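Local coordinates for disulfide bond forming protein (DsbF) (Mycobacterium tuberculosis, PDB 3IOS), which probably oxidises reduced, unfolded secreted proteins to form their disulfide bonds, through a redox-active cysteine pair in a thioredoxin domain, at residues V43-A48 with Q55-V60; P83-F88 with Q99-D104. One frame throughout, in Å; residues are numbered along the deposited sequence.

Contact 1 (V43-A48 with Q55-V60)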
ATOM      1  N   VAL A  43      -1.494   1.967  -6.013  1.00 11.18           N
ATOM      2  CA  VAL A  43      -0.920   0.709  -5.571  1.00 12.04           C
ATOM      3  C   VAL A  43      -0.957   0.686  -4.056  1.00 12.43           C
ATOM      4  O   VAL A  43      -0.455   1.603  -3.412  1.00 12.59           O
ATOM      5  CB  VAL A  43       0.546   0.556  -6.008  1.00 13.65           C
ATOM      6  CG1 VAL A  43       1.123  -0.737  -5.438  1.00 15.15           C
ATOM      7  CG2 VAL A  43       0.640   0.552  -7.522  1.00 15.95           C
ATOM      8  N   LEU A  44      -1.573  -0.346  -3.493  1.00 11.42           N
ATOM      9  CA  LEU A  44      -1.609  -0.487  -2.046  1.00 12.87           C
ATOM     10  C   LEU A  44      -0.622  -1.591  -1.702  1.00 11.90           C
ATOM     11  O   LEU A  44      -0.686  -2.698  -2.240  1.00 14.23           O
ATOM     12  CB  LEU A  44      -3.017  -0.845  -1.556  1.00 13.03           C
ATOM     13  CG  LEU A  44      -4.018   0.306  -1.716  1.00 14.83           C
ATOM     14  CD1 LEU A  44      -4.923   0.020  -2.908  1.00 17.68           C
ATOM     15  CD2 LEU A  44      -4.843   0.472  -0.450  1.00 16.37           C
ATOM     16  N   TRP A  45       0.314  -1.268  -0.819  1.00 10.85           N
ATOM     17  CA  TRP A  45       1.337  -2.204  -0.399  1.00 11.76           C
ATOM     18  C   TRP A  45       1.080  -2.595   1.052  1.00 12.60           C
ATOM     19  O   TRP A  45       1.180  -1.761   1.955  1.00 12.21           O
ATOM     20  CB  TRP A  45       2.702  -1.532  -0.569  1.00 12.90           C
ATOM     21  CG  TRP A  45       3.845  -2.211   0.089  1.00 12.77           C
ATOM     22  CD1 TRP A  45       4.174  -3.532   0.010  1.00 14.51           C
ATOM     23  CD2 TRP A  45       4.848  -1.594   0.900  1.00 12.84           C
ATOM     24  NE1 TRP A  45       5.321  -3.776   0.720  1.00 15.37           N
ATOM     25  CE2 TRP A  45       5.757  -2.603   1.276  1.00 15.26           C
ATOM     26  CE3 TRP A  45       5.072  -0.282   1.341  1.00 14.64           C
ATOM     27  CZ2 TRP A  45       6.877  -2.346   2.082  1.00 15.11           C
ATOM     28  CZ3 TRP A  45       6.188  -0.026   2.144  1.00 16.61           C
ATOM     29  CH2 TRP A  45       7.074  -1.055   2.503  1.00 17.04           C
ATOM     30  N   PHE A  46       0.748  -3.866   1.262  1.00 11.67           N
ATOM     31  CA  PHE A  46       0.448  -4.364   2.600  1.00 12.93           C
ATOM     32  C   PHE A  46       1.715  -4.879   3.254  1.00 12.10           C
ATOM     33  O   PHE A  46       2.377  -5.781   2.733  1.00 14.15           O
ATOM     34  CB  PHE A  46      -0.607  -5.467   2.511  1.00 13.92           C
ATOM     35  CG  PHE A  46      -1.873  -5.027   1.828  1.00 14.35           C
ATOM     36  CD1 PHE A  46      -1.932  -4.912   0.439  1.00 13.76           C
ATOM     37  CD2 PHE A  46      -2.994  -4.679   2.577  1.00 14.26           C
ATOM     38  CE1 PHE A  46      -3.091  -4.458  -0.189  1.00 13.36           C
ATOM     39  CE2 PHE A  46      -4.154  -4.225   1.956  1.00 16.87           C
ATOM     40  CZ  PHE A  46      -4.201  -4.113   0.570  1.00 15.54           C
ATOM     41  N   TRP A  47       2.059  -4.292   4.397  1.00 11.84           N
ATOM     42  CA  TRP A  47       3.274  -4.672   5.110  1.00 11.93           C
ATOM     43  C   TRP A  47       3.098  -4.765   6.619  1.00 12.82           C
ATOM     44  O   TRP A  47       2.117  -4.273   7.174  1.00 13.48           O
ATOM     45  CB  TRP A  47       4.414  -3.679   4.798  1.00 12.45           C
ATOM     46  CG  TRP A  47       4.155  -2.222   5.151  1.00 12.33           C
ATOM     47  CD1 TRP A  47       3.579  -1.271   4.358  1.00 10.18           C
ATOM     48  CD2 TRP A  47       4.514  -1.560   6.372  1.00 11.52           C
ATOM     49  NE1 TRP A  47       3.568  -0.052   5.003  1.00 12.11           N
ATOM     50  CE2 TRP A  47       4.141  -0.201   6.239  1.00 11.21           C
ATOM     51  CE3 TRP A  47       5.131  -1.979   7.558  1.00 12.66           C
ATOM     52  CZ2 TRP A  47       4.346   0.736   7.252  1.00 14.74           C
ATOM     53  CZ3 TRP A  47       5.336  -1.042   8.570  1.00 13.94           C
ATOM     54  CH2 TRP A  47       4.952   0.300   8.406  1.00 14.31           C
ATOM     55  N   ALA A  48       4.051  -5.432   7.263  1.00 12.55           N
ATOM     56  CA  ALA A  48       4.077  -5.586   8.720  1.00 15.63           C
ATOM     57  C   ALA A  48       5.498  -5.161   9.087  1.00 15.16           C
ATOM     58  O   ALA A  48       6.453  -5.550   8.424  1.00 13.43           O
ATOM     59  CB  ALA A  48       3.826  -7.042   9.116  1.00 13.84           C
ATOM     60  N   GLN A  55      10.767  -5.508   4.953  1.00 15.73           N
ATOM     61  CA  GLN A  55      11.898  -4.640   5.227  1.00 15.90           C
ATOM     62  C   GLN A  55      12.779  -4.606   3.984  1.00 17.13           C
ATOM     63  O   GLN A  55      13.307  -3.558   3.611  1.00 18.70           O
ATOM     64  CB  GLN A  55      12.680  -5.170   6.433  1.00 15.72           C
ATOM     65  CG  GLN A  55      11.905  -5.060   7.738  1.00 16.97           C
ATOM     66  CD  GLN A  55      12.488  -5.907   8.853  1.00 19.50           C
ATOM     67  OE1 GLN A  55      13.607  -6.412   8.749  1.00 21.19           O
ATOM     68  NE2 GLN A  55      11.727  -6.066   9.930  1.00 19.46           N
ATOM     69  N   GLY A  56      12.907  -5.753   3.329  1.00 17.93           N
ATOM     70  CA  GLY A  56      13.720  -5.825   2.128  1.00 19.33           C
ATOM     71  C   GLY A  56      13.090  -5.151   0.924  1.00 20.45           C
ATOM     72  O   GLY A  56      13.789  -4.577   0.091  1.00 22.43           O
ATOM     73  N   GLU A  57      11.768  -5.206   0.823  1.00 18.82           N
ATOM     74  CA  GLU A  57      11.093  -4.594  -0.314  1.00 19.70           C
ATOM     75  C   GLU A  57      10.817  -3.104  -0.149  1.00 17.35           C
ATOM     76  O   GLU A  57      10.548  -2.410  -1.128  1.00 18.11           O
ATOM     77  CB  GLU A  57       9.778  -5.317  -0.599  1.00 22.97           C
ATOM     78  CG  GLU A  57       9.932  -6.812  -0.793  1.00 25.74           C
ATOM     79  CD  GLU A  57       8.759  -7.427  -1.521  1.00 27.29           C
ATOM     80  OE1 GLU A  57       7.606  -7.055  -1.223  1.00 29.41           O
ATOM     81  OE2 GLU A  57       8.992  -8.293  -2.387  1.00 29.62           O
ATOM     82  N   ALA A  58      10.883  -2.615   1.084  1.00 17.20           N
ATOM     83  CA  ALA A  58      10.611  -1.207   1.354  1.00 17.01           C
ATOM     84  C   ALA A  58      11.358  -0.227   0.444  1.00 17.89           C
ATOM     85  O   ALA A  58      10.742   0.649  -0.156  1.00 16.44           O
ATOM     86  CB  ALA A  58      10.895  -0.892   2.818  1.00 17.49           C
ATOM     87  N   PRO A  59      12.690  -0.364   0.321  1.00 19.46           N
ATOM     88  CA  PRO A  59      13.424   0.567  -0.549  1.00 21.05           C
ATOM     89  C   PRO A  59      12.999   0.472  -2.013  1.00 21.11           C
ATOM     90  O   PRO A  59      13.059   1.455  -2.756  1.00 20.36           O
ATOM     91  CB  PRO A  59      14.883   0.173  -0.326  1.00 21.51           C
ATOM     92  CG  PRO A  59      14.794  -1.286  -0.000  1.00 23.34           C
ATOM     93  CD  PRO A  59      13.607  -1.338   0.937  1.00 21.14           C
ATOM     94  N   VAL A  60      12.560  -0.713  -2.419  1.00 18.67           N
ATOM     95  CA  VAL A  60      12.108  -0.930  -3.787  1.00 19.03           C
ATOM     96  C   VAL A  60      10.776  -0.221  -4.013  1.00 18.51           C
ATOM     97  O   VAL A  60      10.579   0.453  -5.025  1.00 17.09           O
ATOM     98  CB  VAL A  60      11.923  -2.427  -4.073  1.00 20.93           C
ATOM     99  CG1 VAL A  60      11.310  -2.623  -5.445  1.00 19.91           C
ATOM    100  CG2 VAL A  60      13.264  -3.136  -3.980  1.00 21.35           C
TER
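W45 lies on strand 42-47, and A58 and E57, which it meets, sit on the part of helix 52-67 spanned by 55-60, whose regular bonding lapses at P59 and V60. Proline brings no N-H, and V60 N makes just a weak bond of 2.9 Å to E57 O, so the helix is kinked here, much as a proline bends the active-site helix of thioredoxin itself. The pair is the first strand-helix step of a beta-alpha-beta unit in the thioredoxin fold: strand 42-47 is the middle strand of the main sheet, and the C51-C54 pair sits at the start of helix 52-67, C51 just ahead of its first residue.

One large side chain spans the distance from sheet to helix. W45 sends its six-membered ring out to A58 because a chi1 of 167° swings CG opposite the backbone N, and CH2 comes within 3.7 Å of A58 CA. The ring meets the alanine obliquely, and a methyl group is small enough to let it come this close to the helix backbone. W47 CD1 lies 3.5 Å above one face of the W45 ring, offset toward its rim, while Y119 stacks on the indole as well.

E57 reaches in from the same helix, long enough to take its buried carboxylate to two partners: OE1 bonds the hydroxyl of Y119 and OE2 the backbone N of M135, which fixes the group's rotation. The indole nitrogen is not its partner: W45 NE1 and E57 OE1 remain 4.4 Å apart, too far for a hydrogen bond.

Contact 2 (P83-F88 with Q99-D104)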
ATOM      1  N   PRO A  83       3.868   2.347  17.229  1.00 21.34           N
ATOM      2  CA  PRO A  83       5.305   2.522  17.465  1.00 21.71           C
ATOM      3  C   PRO A  83       6.182   1.693  16.529  1.00 20.16           C
ATOM      4  O   PRO A  83       7.174   2.186  15.999  1.00 20.51           O
ATOM      5  CB  PRO A  83       5.467   2.107  18.926  1.00 23.09           C
ATOM      6  CG  PRO A  83       4.163   2.533  19.530  1.00 21.94           C
ATOM      7  CD  PRO A  83       3.161   2.069  18.494  1.00 22.77           C
ATOM      8  N   ALA A  84       5.813   0.432  16.337  1.00 20.55           N
ATOM      9  CA  ALA A  84       6.578  -0.458  15.465  1.00 18.78           C
ATOM     10  C   ALA A  84       6.483   0.027  14.023  1.00 18.08           C
ATOM     11  O   ALA A  84       7.447  -0.054  13.263  1.00 16.86           O
ATOM     12  CB  ALA A  84       6.055  -1.882  15.581  1.00 21.36           C
ATOM     13  N   MET A  85       5.315   0.532  13.651  1.00 18.85           N
ATOM     14  CA  MET A  85       5.115   1.044  12.302  1.00 17.37           C
ATOM     15  C   MET A  85       5.993   2.270  12.066  1.00 17.65           C
ATOM     16  O   MET A  85       6.603   2.409  11.011  1.00 15.02           O
ATOM     17  CB  MET A  85       3.644   1.390  12.097  1.00 16.72           C
ATOM     18  CG  MET A  85       2.736   0.197  12.288  1.00 16.60           C
ATOM     19  SD  MET A  85       0.995   0.614  12.193  1.00 18.49           S
ATOM     20  CE  MET A  85       0.293  -0.959  12.217  1.00 16.76           C
ATOM     21  N   GLN A  86       6.063   3.156  13.056  1.00 18.28           N
ATOM     22  CA  GLN A  86       6.886   4.357  12.938  1.00 19.22           C
ATOM     23  C   GLN A  86       8.365   3.999  12.802  1.00 17.78           C
ATOM     24  O   GLN A  86       9.097   4.646  12.055  1.00 19.80           O
ATOM     25  CB  GLN A  86       6.695   5.251  14.164  1.00 20.13           C
ATOM     26  CG  GLN A  86       5.249   5.626  14.416  1.00 22.05           C
ATOM     27  CD  GLN A  86       5.079   6.425  15.690  1.00 22.93           C
ATOM     28  OE1 GLN A  86       5.655   6.086  16.724  1.00 23.81           O
ATOM     29  NE2 GLN A  86       4.277   7.483  15.628  1.00 20.79           N
ATOM     30  N   GLU A  87       8.803   2.976  13.532  1.00 19.33           N
ATOM     31  CA  GLU A  87      10.196   2.543  13.474  1.00 22.04           C
ATOM     32  C   GLU A  87      10.534   2.080  12.063  1.00 18.84           C
ATOM     33  O   GLU A  87      11.601   2.385  11.536  1.00 18.34           O
ATOM     34  CB  GLU A  87      10.443   1.397  14.459  1.00 25.40           C
ATOM     35  CG  GLU A  87      10.423   1.800  15.918  1.00 32.25           C
ATOM     36  CD  GLU A  87      10.546   0.606  16.846  1.00 36.36           C
ATOM     37  OE1 GLU A  87      11.452  -0.228  16.625  1.00 39.60           O
ATOM     38  OE2 GLU A  87       9.741   0.504  17.798  1.00 39.27           O
ATOM     39  N   PHE A  88       9.609   1.339  11.462  1.00 17.44           N
ATOM     40  CA  PHE A  88       9.774   0.823  10.110  1.00 17.39           C
ATOM     41  C   PHE A  88       9.881   1.972   9.100  1.00 17.44           C
ATOM     42  O   PHE A  88      10.800   2.006   8.279  1.00 17.64           O
ATOM     43  CB  PHE A  88       8.583  -0.080   9.772  1.00 16.15           C
ATOM     44  CG  PHE A  88       8.639  -0.695   8.395  1.00 16.55           C
ATOM     45  CD1 PHE A  88       9.121  -1.988   8.214  1.00 15.85           C
ATOM     46  CD2 PHE A  88       8.157   0.002   7.290  1.00 15.33           C
ATOM     47  CE1 PHE A  88       9.116  -2.581   6.947  1.00 14.58           C
ATOM     48  CE2 PHE A  88       8.148  -0.580   6.021  1.00 15.53           C
ATOM     49  CZ  PHE A  88       8.627  -1.876   5.851  1.00 17.21           C
ATOM     50  N   GLN A  99       0.959   6.297   4.422  1.00 14.78           N
ATOM     51  CA  GLN A  99       1.077   5.059   5.189  1.00 14.30           C
ATOM     52  C   GLN A  99      -0.143   4.942   6.110  1.00 15.47           C
ATOM     53  O   GLN A  99      -0.401   5.835   6.916  1.00 18.48           O
ATOM     54  CB  GLN A  99       2.349   5.066   6.044  1.00 15.10           C
ATOM     55  CG  GLN A  99       3.652   5.111   5.268  1.00 16.01           C
ATOM     56  CD  GLN A  99       3.873   3.881   4.422  1.00 14.64           C
ATOM     57  OE1 GLN A  99       3.244   2.839   4.635  1.00 14.49           O
ATOM     58  NE2 GLN A  99       4.779   3.988   3.456  1.00 18.07           N
ATOM     59  N   LEU A 100      -0.895   3.852   5.985  1.00 14.24           N
ATOM     60  CA  LEU A 100      -2.071   3.641   6.829  1.00 16.06           C
ATOM     61  C   LEU A 100      -1.752   2.717   7.993  1.00 17.15           C
ATOM     62  O   LEU A 100      -1.109   1.678   7.820  1.00 16.61           O
ATOM     63  CB  LEU A 100      -3.218   3.023   6.025  1.00 16.65           C
ATOM     64  CG  LEU A 100      -3.608   3.742   4.736  1.00 15.48           C
ATOM     65  CD1 LEU A 100      -4.807   3.050   4.121  1.00 15.49           C
ATOM     66  CD2 LEU A 100      -3.912   5.195   5.029  1.00 17.06           C
ATOM     67  N   ALA A 101      -2.208   3.094   9.184  1.00 17.17           N
ATOM     68  CA  ALA A 101      -1.988   2.274  10.374  1.00 18.72           C
ATOM     69  C   ALA A 101      -3.237   1.417  10.565  1.00 19.19           C
ATOM     70  O   ALA A 101      -4.168   1.814  11.269  1.00 22.16           O
ATOM     71  CB  ALA A 101      -1.759   3.164  11.587  1.00 19.76           C
ATOM     72  N   ASP A 102      -3.249   0.245   9.937  1.00 17.61           N
ATOM     73  CA  ASP A 102      -4.392  -0.666   9.983  1.00 18.14           C
ATOM     74  C   ASP A 102      -4.365  -1.596  11.195  1.00 18.10           C
ATOM     75  O   ASP A 102      -4.373  -2.819  11.056  1.00 19.62           O
ATOM     76  CB  ASP A 102      -4.438  -1.480   8.677  1.00 19.50           C
ATOM     77  CG  ASP A 102      -5.717  -2.283   8.526  1.00 19.71           C
ATOM     78  OD1 ASP A 102      -6.796  -1.750   8.867  1.00 23.13           O
ATOM     79  OD2 ASP A 102      -5.647  -3.436   8.053  1.00 19.56           O
ATOM     80  N   THR A 103      -4.353  -1.001  12.384  1.00 21.42           N
ATOM     81  CA  THR A 103      -4.310  -1.771  13.619  1.00 22.33           C
ATOM     82  C   THR A 103      -5.544  -2.635  13.853  1.00 23.35           C
ATOM     83  O   THR A 103      -5.450  -3.689  14.485  1.00 25.08           O
ATOM     84  CB  THR A 103      -4.091  -0.855  14.845  1.00 23.68           C
ATOM     85  OG1 THR A 103      -5.094   0.167  14.875  1.00 23.84           O
ATOM     86  CG2 THR A 103      -2.717  -0.212  14.783  1.00 24.40           C
ATOM     87  N   ASP A 104      -6.702  -2.208  13.355  1.00 23.55           N
ATOM     88  CA  ASP A 104      -7.903  -3.017  13.540  1.00 25.20           C
ATOM     89  C   ASP A 104      -8.037  -4.036  12.416  1.00 24.20           C
ATOM     90  O   ASP A 104      -8.964  -4.841  12.395  1.00 25.78           O
ATOM     91  CB  ASP A 104      -9.164  -2.136  13.643  1.00 27.77           C
ATOM     92  CG  ASP A 104      -9.504  -1.413  12.352  1.00 30.45           C
ATOM     93  OD1 ASP A 104     -10.493  -0.647  12.363  1.00 31.43           O
ATOM     94  OD2 ASP A 104      -8.807  -1.601  11.336  1.00 30.77           O
TER
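A lone methionine makes every approach from the helix: M85 reaches A101, D102 and T103, and these meetings are all van der Waals in character. Its chi1 of -60° sets CG anti to the carbonyl carbon, and from there the chain runs out almost fully extended. SD therefore arrives over A101, 3.8 Å from A101 CB, and CE carries on to T103, two residues further along, coming to 4.0 Å from T103 CG2. An unbranched, apolar chain suits this task, since it can span the gap from helix to strand, where M85 CA and A101 CA stand 7.5 Å apart.

Helix 82-91 and strand 98-101 are the last two elements of a beta-alpha-beta unit that starts with strand 72-77, part of the thioredoxin fold. M85 lies on one face of the main sheet, touching A77 and W47 on neighbouring strands as well as the loop residues P49 and L27, while L100 turns its side chain away from the helix. The small A101 lets the sulfur settle close to the strand.

Beyond A101 the chain bends through an inverse gamma turn centred on D102, closed by a weak bond of 3.0 Å from T103 N to A101 O. The turn brings T103 round, and its chi1 of 55°, with CG2 anti to the carbonyl carbon, presents the methyl to M85 CE. D102 directs its carboxylate away from M85, where OD1 accepts the backbone N-H of V107 and OD2 that of W108, tying the turn to the start of helix 106-110. M85 CE approaches D102 at the backbone instead, lying 4.4 Å from D102 N.

How the contacts relate
Contacts 1 and 2 belong to successive beta-alpha-beta units that share strand 72-77, and their centres are about 12 Å apart. W45, W47 and F88 join the two contacts in the core: W45 CH2 packs 3.7 Å from F88 CE2, and the ring of W47 stacks on F88, which reaches from helix 82-91 to touch A58 and Q55 of helix 52-67. A probable hydrogen bond of 2.9 Å from W47 NE1 to Q99 OE1 links the strands' side chains. The redox-active C51-C54 pair lies in the connection between 43-48 and 55-60, and the W45 side chain touches that motif. Contact 2 borders the connection through P49, which both A84 and M85 touch.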